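Local coordinates for protein histidine kinase (Paraburkholderia phymatum, PDB 6NB0) that probably acts as a sensor histidine kinase, using ATP to phosphorylate a histidine of a protein in a phosphorelay, at residues 268-271 and 275-278. Residues are numbered along the deposited sequence; the frame is centred on the assembly and turned at random.
Sequences GEFA and SSTL
Gly268 and Thr277 share a direct backbone bond where a beta hairpin opens into its loop. Its strands, 264-267 and 276-283, lie at one edge of the mixed sheet of an alpha/beta domain consistent with the ATP-binding domain of histidine kinases. Gly268 N donates to Thr277 O at 3.0 Å. The spacing of the two backbones then widens at Glu269 and closes again by Phe270 and Ala271, and the contact illustrates how water and a short polar side chain can fill in for direct main-chain bonds. One water sits between Gly268 O (2.6 Å) and Thr277 O, with more acceptors nearby than it has protons to give, while a second accepts from Thr277 N (3.0 Å) and donates to Glu269 O (2.8 Å). The tighter side is built round buried Ser276, which also packs on Trp214 and Ala216; beside it Ala271 CB meets Ser275 O at 3.7 Å, and Phe270 rests on Phe186 and Pro218. On the solvent side, exposed Glu269 and Ser275 have CB atoms that point away from the other segment. With its hydroxyl beside its own backbone N and anti to its carbonyl carbon (chi1 -55°), Ser276 reaches across the gap, where OG accepts a nearly straight bond from Ala271 N at 3.2 Å.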
loop_
_atom_site.group_PDB
_atom_site.type_symbol
_atom_site.label_atom_id
_atom_site.label_comp_id
_atom_site.label_asym_id
_atom_site.label_seq_id
_atom_site.Cartn_x
_atom_site.Cartn_y
_atom_site.Cartn_z
ATOM N N GLY A 268 -14.943 1.283 -18.523
ATOM C CA GLY A 268 -15.278 0.981 -19.903
ATOM C C GLY A 268 -14.078 0.411 -20.642
ATOM O O GLY A 268 -12.938 0.418 -20.161
ATOM N N GLU A 269 -14.332 -0.073 -21.846
ATOM C CA GLU A 269 -13.231 -0.561 -22.659
ATOM C C GLU A 269 -12.438 0.619 -23.219
ATOM O O GLU A 269 -12.858 1.781 -23.143
ATOM C CB GLU A 269 -13.740 -1.469 -23.776
ATOM C CG GLU A 269 -14.493 -0.753 -24.878
ATOM C CD GLU A 269 -14.703 -1.616 -26.116
ATOM O OE1 GLU A 269 -13.920 -2.567 -26.338
ATOM O OE2 GLU A 269 -15.659 -1.339 -26.871
ATOM N N PHE A 270 -11.242 0.322 -23.723
ATOM C CA PHE A 270 -10.477 1.308 -24.481
ATOM C C PHE A 270 -11.101 1.379 -25.870
ATOM O O PHE A 270 -10.962 0.447 -26.667
ATOM C CB PHE A 270 -8.993 0.941 -24.544
ATOM C CG PHE A 270 -8.278 1.008 -23.202
ATOM C CD1 PHE A 270 -8.180 2.202 -22.499
ATOM C CD2 PHE A 270 -7.678 -0.123 -22.657
ATOM C CE1 PHE A 270 -7.499 2.266 -21.290
ATOM C CE2 PHE A 270 -7.009 -0.060 -21.427
ATOM C CZ PHE A 270 -6.909 1.131 -20.762
ATOM N N ALA A 271 -11.815 2.466 -26.147
ATOM C CA ALA A 271 -12.630 2.587 -27.349
ATOM C C ALA A 271 -11.848 3.270 -28.469
ATOM O O ALA A 271 -11.255 4.336 -28.267
ATOM C CB ALA A 271 -13.913 3.363 -27.049
ATOM N N SER A 275 -14.554 8.085 -27.061
ATOM C CA SER A 275 -14.036 8.294 -25.724
ATOM C C SER A 275 -14.168 7.026 -24.892
ATOM O O SER A 275 -15.126 6.261 -25.030
ATOM C CB SER A 275 -14.769 9.444 -25.026
ATOM O OG SER A 275 -14.071 10.674 -25.162
ATOM N N SER A 276 -13.174 6.801 -24.042
ATOM C CA SER A 276 -13.275 5.851 -22.956
ATOM C C SER A 276 -13.826 6.563 -21.738
ATOM O O SER A 276 -13.774 7.792 -21.628
ATOM C CB SER A 276 -11.919 5.224 -22.632
ATOM O OG SER A 276 -11.369 4.655 -23.816
ATOM N N THR A 277 -14.391 5.778 -20.836
ATOM C CA THR A 277 -14.944 6.320 -19.609
ATOM C C THR A 277 -14.585 5.431 -18.436
ATOM O O THR A 277 -14.506 4.204 -18.564
ATOM C CB THR A 277 -16.477 6.437 -19.668
ATOM O OG1 THR A 277 -17.050 5.128 -19.778
ATOM C CG2 THR A 277 -16.916 7.289 -20.855
ATOM N N LEU A 278 -14.398 6.072 -17.287
ATOM C CA LEU A 278 -14.449 5.441 -15.971
ATOM C C LEU A 278 -15.596 6.103 -15.221
ATOM O O LEU A 278 -15.670 7.341 -15.175
ATOM C CB LEU A 278 -13.142 5.651 -15.196
ATOM C CG LEU A 278 -11.824 5.238 -15.876
ATOM C CD1 LEU A 278 -10.610 5.568 -14.988
ATOM C CD2 LEU A 278 -11.840 3.724 -16.234
HETATM O O HOH W 1 -12.087 2.839 -19.914
HETATM O O HOH W 2 -15.048 3.188 -22.223
#